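Long-range contacts in beta-d-glucoside glucohydrolase (Hypocrea jecorina, PDB 3ZZ1), which probably hydrolyses terminal, non-reducing beta-D-glucosyl residues to release beta-D-glucose during the degradation of cellulose: residues A[30-35]-A[287-292]; A[230-235]-A[251-256]. All blocks are in the same frame, centred on the assembly; numbering follows the deposited sequence.

Contact 1 of 2, residues A[30-35]-A[287-292]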
ATOM      1  N   GLY A  30      12.426 -15.973 -25.593  1.00 13.31           N
ATOM      2  CA  GLY A  30      13.033 -16.303 -24.302  1.00 13.30           C
ATOM      3  C   GLY A  30      12.986 -15.152 -23.306  1.00 13.28           C
ATOM      4  O   GLY A  30      12.873 -15.372 -22.098  1.00 13.16           O
ATOM      5  N   ILE A  31      13.070 -13.925 -23.819  1.00 13.21           N
ATOM      6  CA  ILE A  31      13.022 -12.716 -22.993  1.00 13.18           C
ATOM      7  C   ILE A  31      11.622 -12.458 -22.410  1.00 13.48           C
ATOM      8  O   ILE A  31      11.492 -11.996 -21.271  1.00 13.78           O
ATOM      9  CB  ILE A  31      13.547 -11.475 -23.784  1.00 13.34           C
ATOM     10  CG1 ILE A  31      15.051 -11.630 -24.070  1.00 12.56           C
ATOM     11  CG2 ILE A  31      13.281 -10.166 -23.023  1.00 12.82           C
ATOM     12  CD1 ILE A  31      15.656 -10.534 -24.937  1.00 11.48           C
ATOM     13  N   VAL A  32      10.586 -12.777 -23.182  1.00 13.37           N
ATOM     14  CA  VAL A  32       9.207 -12.486 -22.791  1.00 13.36           C
ATOM     15  C   VAL A  32       8.487 -13.659 -22.113  1.00 13.61           C
ATOM     16  O   VAL A  32       7.402 -13.480 -21.558  1.00 13.56           O
ATOM     17  CB  VAL A  32       8.361 -11.983 -23.998  1.00 13.30           C
ATOM     18  CG1 VAL A  32       9.087 -10.856 -24.726  1.00 12.86           C
ATOM     19  CG2 VAL A  32       8.040 -13.118 -24.952  1.00 12.37           C
ATOM     20  N   SER A  33       9.089 -14.847 -22.159  1.00 13.83           N
ATOM     21  CA  SER A  33       8.447 -16.056 -21.649  1.00 14.00           C
ATOM     22  C   SER A  33       9.143 -16.582 -20.400  1.00 14.31           C
ATOM     23  O   SER A  33      10.329 -16.919 -20.437  1.00 14.23           O
ATOM     24  CB  SER A  33       8.422 -17.149 -22.724  1.00 13.92           C
ATOM     25  OG  SER A  33       7.972 -16.644 -23.968  1.00 13.92           O
ATOM     26  N   GLY A  34       8.398 -16.647 -19.297  1.00 14.73           N
ATOM     27  CA  GLY A  34       8.875 -17.279 -18.068  1.00 15.39           C
ATOM     28  C   GLY A  34       9.185 -18.756 -18.270  1.00 16.04           C
ATOM     29  O   GLY A  34       8.495 -19.449 -19.026  1.00 15.78           O
ATOM     30  N   VAL A  35      10.225 -19.236 -17.590  1.00 16.64           N
ATOM     31  CA  VAL A  35      10.712 -20.610 -17.785  1.00 17.19           C
ATOM     32  C   VAL A  35       9.762 -21.683 -17.244  1.00 17.62           C
ATOM     33  O   VAL A  35       9.858 -22.854 -17.623  1.00 17.66           O
ATOM     34  CB  VAL A  35      12.145 -20.817 -17.215  1.00 17.18           C
ATOM     35  CG1 VAL A  35      13.165 -20.045 -18.042  1.00 17.07           C
ATOM     36  CG2 VAL A  35      12.223 -20.420 -15.740  1.00 17.28           C
ATOM     37  N   ASP A 287       8.019  -5.073 -29.767  1.00 12.07           N
ATOM     38  CA  ASP A 287       7.614  -4.085 -28.767  1.00 11.81           C
ATOM     39  C   ASP A 287       7.740  -4.611 -27.333  1.00 11.72           C
ATOM     40  O   ASP A 287       8.152  -3.865 -26.445  1.00 11.68           O
ATOM     41  CB  ASP A 287       6.192  -3.573 -29.013  1.00 11.64           C
ATOM     42  CG  ASP A 287       5.817  -2.418 -28.082  1.00 11.55           C
ATOM     43  OD1 ASP A 287       6.392  -1.318 -28.221  1.00 11.38           O
ATOM     44  OD2 ASP A 287       4.951  -2.608 -27.204  1.00 11.46           O
ATOM     45  N   MET A 288       7.384  -5.880 -27.114  1.00 11.54           N
ATOM     46  CA  MET A 288       7.510  -6.501 -25.786  1.00 11.54           C
ATOM     47  C   MET A 288       8.955  -6.429 -25.308  1.00 11.35           C
ATOM     48  O   MET A 288       9.228  -6.041 -24.166  1.00 11.19           O
ATOM     49  CB  MET A 288       7.104  -7.976 -25.813  1.00 11.64           C
ATOM     50  CG  MET A 288       5.685  -8.289 -26.231  1.00 11.64           C
ATOM     51  SD  MET A 288       5.491 -10.076 -26.289  1.00 12.57           S
ATOM     52  CE  MET A 288       3.855 -10.243 -26.987  1.00 13.12           C
ATOM     53  N   VAL A 289       9.870  -6.807 -26.201  1.00 11.11           N
ATOM     54  CA  VAL A 289      11.293  -6.901 -25.885  1.00 11.09           C
ATOM     55  C   VAL A 289      11.884  -5.518 -25.624  1.00 10.97           C
ATOM     56  O   VAL A 289      12.626  -5.334 -24.660  1.00 11.16           O
ATOM     57  CB  VAL A 289      12.075  -7.669 -26.985  1.00 11.19           C
ATOM     58  CG1 VAL A 289      13.556  -7.714 -26.672  1.00 11.12           C
ATOM     59  CG2 VAL A 289      11.536  -9.092 -27.111  1.00 11.26           C
ATOM     60  N   THR A 290      11.531  -4.548 -26.466  1.00 10.76           N
ATOM     61  CA  THR A 290      11.949  -3.160 -26.274  1.00 10.79           C
ATOM     62  C   THR A 290      11.600  -2.662 -24.871  1.00 10.74           C
ATOM     63  O   THR A 290      12.450  -2.127 -24.174  1.00 10.86           O
ATOM     64  CB  THR A 290      11.324  -2.229 -27.328  1.00 10.77           C
ATOM     65  OG1 THR A 290      11.641  -2.720 -28.636  1.00 10.85           O
ATOM     66  CG2 THR A 290      11.851  -0.805 -27.169  1.00 10.63           C
ATOM     67  N   ARG A 291      10.351  -2.866 -24.462  1.00 10.77           N
ATOM     68  CA  ARG A 291       9.880  -2.459 -23.143  1.00 10.85           C
ATOM     69  C   ARG A 291      10.648  -3.150 -22.004  1.00 10.78           C
ATOM     70  O   ARG A 291      11.046  -2.498 -21.032  1.00 10.67           O
ATOM     71  CB  ARG A 291       8.371  -2.706 -23.029  1.00 11.12           C
ATOM     72  CG  ARG A 291       7.552  -1.847 -23.988  1.00 10.83           C
ATOM     73  CD  ARG A 291       6.080  -2.208 -23.985  1.00 10.28           C
ATOM     74  NE  ARG A 291       5.304  -1.268 -24.790  1.00 10.26           N
ATOM     75  CZ  ARG A 291       4.798  -0.118 -24.342  1.00 10.17           C
ATOM     76  NH1 ARG A 291       4.975   0.248 -23.079  1.00  9.17           N
ATOM     77  NH2 ARG A 291       4.104   0.667 -25.160  1.00  8.79           N
ATOM     78  N   ILE A 292      10.877  -4.456 -22.149  1.00 10.85           N
ATOM     79  CA  ILE A 292      11.596  -5.250 -21.142  1.00 11.08           C
ATOM     80  C   ILE A 292      13.072  -4.846 -21.059  1.00 11.17           C
ATOM     81  O   ILE A 292      13.590  -4.588 -19.966  1.00 11.57           O
ATOM     82  CB  ILE A 292      11.463  -6.784 -21.391  1.00 10.90           C
ATOM     83  CG1 ILE A 292      10.000  -7.221 -21.300  1.00 11.38           C
ATOM     84  CG2 ILE A 292      12.289  -7.571 -20.387  1.00 11.30           C
ATOM     85  CD1 ILE A 292       9.716  -8.584 -21.938  1.00 11.84           C
TER
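Val32 and Ile31, the last residues of helix 25-32, meet helix 282-298 through apolar side-chain atoms alone, a compact example of two helices joined without a polar bond. One branch of Val32 does most of the work. Its CG1 rests 3.7 Å from Met288 CB and equally close, 3.7 Å, to Ile292 CD1, while Val289 CG2 reaches CG1 of Val32 at 3.8 Å. The side chains of Met288 and Ile292 both run roughly perpendicular to Val32, and this methyl is met by Met288, Val289 and Ile292, which share one face of the facing helix. Ile31 adds two contacts with its two branches. Its CG2, anti to the backbone N, lies 3.8 Å from Ile292 CG2 as the two isoleucines pass in opposite directions, and its CD1 reaches Val289 CG1 at 3.9 Å. In the facing helix, a turn-to-turn salt bridge joins Arg291 NE to Asp287 OD2 at 2.8 Å, with the carboxylate oxygen in the guanidinium plane. Arg291 NH1 continues to the carbonyls of Phe229 and Gly231, tying the helix to the chain leading into strand 232-235. Leu20 of helix 8-20 packs beside Val289, and Met288 touches Trp267. Ile292 also rests on Tyr232; helix 282-298 thus touches helices 8-20 and 25-32 as well as strand 232-235 of the TIM-barrel-like domain.

Contact 2 of 2, residues A[230-235]-A[251-256]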
ATOM      1  N   PRO A 230       6.117   3.406 -20.737  1.00 11.17           N
ATOM      2  CA  PRO A 230       7.092   2.848 -21.675  1.00 11.38           C
ATOM      3  C   PRO A 230       7.644   1.483 -21.257  1.00 11.47           C
ATOM      4  O   PRO A 230       8.375   0.862 -22.029  1.00 11.61           O
ATOM      5  CB  PRO A 230       8.218   3.899 -21.676  1.00 11.44           C
ATOM      6  CG  PRO A 230       7.752   5.010 -20.709  1.00 11.41           C
ATOM      7  CD  PRO A 230       6.760   4.353 -19.816  1.00 10.90           C
ATOM      8  N   GLY A 231       7.298   1.025 -20.052  1.00 11.50           N
ATOM      9  CA  GLY A 231       7.783  -0.263 -19.534  1.00 11.42           C
ATOM     10  C   GLY A 231       6.948  -1.464 -19.946  1.00 11.39           C
ATOM     11  O   GLY A 231       6.148  -1.382 -20.881  1.00 11.03           O
ATOM     12  N   TYR A 232       7.118  -2.577 -19.233  1.00 11.50           N
ATOM     13  CA  TYR A 232       6.480  -3.837 -19.624  1.00 11.68           C
ATOM     14  C   TYR A 232       5.408  -4.336 -18.661  1.00 11.95           C
ATOM     15  O   TYR A 232       5.498  -4.133 -17.445  1.00 12.11           O
ATOM     16  CB  TYR A 232       7.525  -4.935 -19.876  1.00 11.46           C
ATOM     17  CG  TYR A 232       8.337  -5.364 -18.663  1.00 11.68           C
ATOM     18  CD1 TYR A 232       9.483  -4.664 -18.285  1.00 12.05           C
ATOM     19  CD2 TYR A 232       7.971  -6.482 -17.912  1.00 11.36           C
ATOM     20  CE1 TYR A 232      10.235  -5.052 -17.180  1.00 12.09           C
ATOM     21  CE2 TYR A 232       8.719  -6.882 -16.799  1.00 11.92           C
ATOM     22  CZ  TYR A 232       9.855  -6.164 -16.445  1.00 11.99           C
ATOM     23  OH  TYR A 232      10.602  -6.543 -15.353  1.00 11.97           O
ATOM     24  N   VAL A 233       4.401  -4.999 -19.230  1.00 11.79           N
ATOM     25  CA  VAL A 233       3.319  -5.607 -18.467  1.00 11.72           C
ATOM     26  C   VAL A 233       3.573  -7.102 -18.307  1.00 11.89           C
ATOM     27  O   VAL A 233       3.696  -7.838 -19.297  1.00 11.57           O
ATOM     28  CB  VAL A 233       1.940  -5.405 -19.152  1.00 11.87           C
ATOM     29  CG1 VAL A 233       0.830  -6.084 -18.346  1.00 11.65           C
ATOM     30  CG2 VAL A 233       1.640  -3.916 -19.357  1.00 11.51           C
ATOM     31  N   MET A 234       3.658  -7.540 -17.055  1.00 11.79           N
ATOM     32  CA  MET A 234       3.738  -8.956 -16.736  1.00 11.83           C
ATOM     33  C   MET A 234       2.398  -9.403 -16.170  1.00 11.83           C
ATOM     34  O   MET A 234       1.615  -8.582 -15.684  1.00 11.66           O
ATOM     35  CB  MET A 234       4.872  -9.233 -15.738  1.00 12.05           C
ATOM     36  CG  MET A 234       4.539  -8.919 -14.271  1.00 11.78           C
ATOM     37  SD  MET A 234       5.917  -9.232 -13.142  1.00 13.34           S
ATOM     38  CE  MET A 234       7.028  -7.892 -13.558  1.00 12.24           C
ATOM     39  N   THR A 235       2.136 -10.702 -16.248  1.00 11.70           N
ATOM     40  CA  THR A 235       0.932 -11.281 -15.667  1.00 11.78           C
ATOM     41  C   THR A 235       1.178 -11.545 -14.194  1.00 11.79           C
ATOM     42  O   THR A 235       2.316 -11.789 -13.785  1.00 12.03           O
ATOM     43  CB  THR A 235       0.560 -12.640 -16.323  1.00 11.50           C
ATOM     44  OG1 THR A 235       1.631 -13.573 -16.135  1.00 11.58           O
ATOM     45  CG2 THR A 235       0.287 -12.488 -17.807  1.00 11.82           C
ATOM     46  N   LEU A 251       0.052  -7.380 -23.589  1.00 12.33           N
ATOM     47  CA  LEU A 251       0.856  -8.158 -22.637  1.00 11.96           C
ATOM     48  C   LEU A 251       2.293  -8.316 -23.145  1.00 11.95           C
ATOM     49  O   LEU A 251       2.512  -8.548 -24.336  1.00 11.95           O
ATOM     50  CB  LEU A 251       0.237  -9.533 -22.378  1.00 11.95           C
ATOM     51  CG  LEU A 251       0.937 -10.411 -21.331  1.00 11.87           C
ATOM     52  CD1 LEU A 251       0.983  -9.711 -19.976  1.00 11.50           C
ATOM     53  CD2 LEU A 251       0.248 -11.752 -21.224  1.00 12.14           C
ATOM     54  N   ASP A 252       3.257  -8.198 -22.232  1.00 11.71           N
ATOM     55  CA  ASP A 252       4.677  -8.216 -22.579  1.00 11.71           C
ATOM     56  C   ASP A 252       5.445  -9.392 -21.988  1.00 11.85           C
ATOM     57  O   ASP A 252       6.486  -9.778 -22.521  1.00 11.94           O
ATOM     58  CB  ASP A 252       5.349  -6.913 -22.134  1.00 11.89           C
ATOM     59  CG  ASP A 252       4.746  -5.689 -22.787  1.00 11.60           C
ATOM     60  OD1 ASP A 252       4.601  -5.685 -24.027  1.00 12.61           O
ATOM     61  OD2 ASP A 252       4.429  -4.724 -22.063  1.00 10.21           O
ATOM     62  N   MET A 253       4.939  -9.957 -20.889  1.00 11.71           N
ATOM     63  CA  MET A 253       5.672 -10.986 -20.160  1.00 11.85           C
ATOM     64  C   MET A 253       4.757 -12.026 -19.511  1.00 11.92           C
ATOM     65  O   MET A 253       3.853 -11.693 -18.748  1.00 11.88           O
ATOM     66  CB  MET A 253       6.610 -10.359 -19.117  1.00 11.66           C
ATOM     67  CG  MET A 253       7.654 -11.332 -18.568  1.00 12.16           C
ATOM     68  SD  MET A 253       8.739 -10.642 -17.302  1.00 12.45           S
ATOM     69  CE  MET A 253       9.935  -9.773 -18.303  1.00 12.70           C
ATOM     70  N   SER A 254       5.019 -13.289 -19.832  1.00 11.84           N
ATOM     71  CA  SER A 254       4.249 -14.411 -19.329  1.00 11.83           C
ATOM     72  C   SER A 254       4.890 -14.970 -18.058  1.00 11.89           C
ATOM     73  O   SER A 254       5.918 -15.649 -18.118  1.00 11.98           O
ATOM     74  CB  SER A 254       4.170 -15.493 -20.406  1.00 11.68           C
ATOM     75  OG  SER A 254       3.387 -16.583 -19.975  1.00 11.92           O
ATOM     76  N   MET A 255       4.279 -14.675 -16.913  1.00 12.18           N
ATOM     77  CA  MET A 255       4.803 -15.099 -15.608  1.00 12.47           C
ATOM     78  C   MET A 255       3.866 -16.071 -14.893  1.00 12.56           C
ATOM     79  O   MET A 255       2.656 -15.846 -14.851  1.00 12.90           O
ATOM     80  CB  MET A 255       5.064 -13.881 -14.716  1.00 12.55           C
ATOM     81  CG  MET A 255       6.363 -13.160 -15.017  1.00 12.36           C
ATOM     82  SD  MET A 255       7.816 -14.099 -14.505  1.00 13.02           S
ATOM     83  CE  MET A 255       8.747 -14.114 -16.028  1.00 13.52           C
ATOM     84  N   PRO A 256       4.416 -17.162 -14.332  1.00 12.75           N
ATOM     85  CA  PRO A 256       5.826 -17.560 -14.373  1.00 12.86           C
ATOM     86  C   PRO A 256       6.177 -18.385 -15.607  1.00 13.02           C
ATOM     87  O   PRO A 256       7.320 -18.818 -15.746  1.00 13.14           O
ATOM     88  CB  PRO A 256       5.964 -18.429 -13.124  1.00 12.73           C
ATOM     89  CG  PRO A 256       4.634 -19.071 -12.999  1.00 12.56           C
ATOM     90  CD  PRO A 256       3.627 -18.061 -13.466  1.00 12.50           C
TER
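Asp252 puts a carboxylate where a neighbouring strand would offer a backbone carbonyl: its OD2 accepts the N-H of Val233 at 2.8 Å, nearly straight (164°), through the anti lone pair. The same oxygen is salt-bridged to Lys224 and the other, OD1, to Arg284, an environment that would be expected to keep the buried group ionised. One step along, the carbonyl of Val233 receives two consecutive amides. Asp252 N approaches Val233 O in the carbonyl plane at 3.0 Å, whereas the bond from Met253 N to Val233 O, 2.9 Å long, is bent and weak. Thr235 N then gives its hydrogen to Met253 O at 3.2 Å, leaving Met234 and Met253 as a single beta bridge. Segment 251-256 thus runs beside strand 232-235, whose other side pairs with strand 199-202, and it occupies the place of the next strand in a TIM-type barrel although it is not regular beta structure. The polar pairing continues where Met255 N donates to Thr235 OG1 at 3.0 Å, just before the cis peptide bond that precedes Pro256. Apolar groups close both sides of the backbone pairing. Thr235 CG2 presses on Leu251 CD2 at 3.5 Å, tighter than an ordinary methyl contact, and Val233 CG1 lies across Leu251 CD1. By Tyr232, a bend at the end of the Met253 chain (chi3 -81°) turns its methyl to the ring, CE standing 3.5 Å from Tyr232 CE2. The Met-aromatic contact is oblique, with Met253 SD 4.9 Å from the ring centroid. Beyond it the Tyr232 hydroxyl is hydrogen-bonded to Gln154, and the Tyr232 side chain packs on Ala295 of helix 282-298.

Overall arrangement
Both contacts belong to the N-terminal, TIM-barrel-like domain, their centres about 7 Å apart, and contact 2 is nested in sequence inside the long loop that contact 1 closes. They touch directly. Ser254 N lies 2.9 Å from Val32 O, and Ser254 O lies 2.9 Å from Gly34 N, both probable hydrogen bonds. Segment 251-256 therefore bridges strand 232-235 and segment 30-35; Val35 in turn bonds to Asn45 of strand 44-45, at the far end of the same six-stranded sheet. Helix 282-298, which supplies one side of contact 1, also packs on contact 2 through Met288, Arg291 and Ile292. Segment 251-256 and the end of helix 25-32 with the loop after it link the sheet's two outermost strands, consistent with closure of a TIM-type barrel.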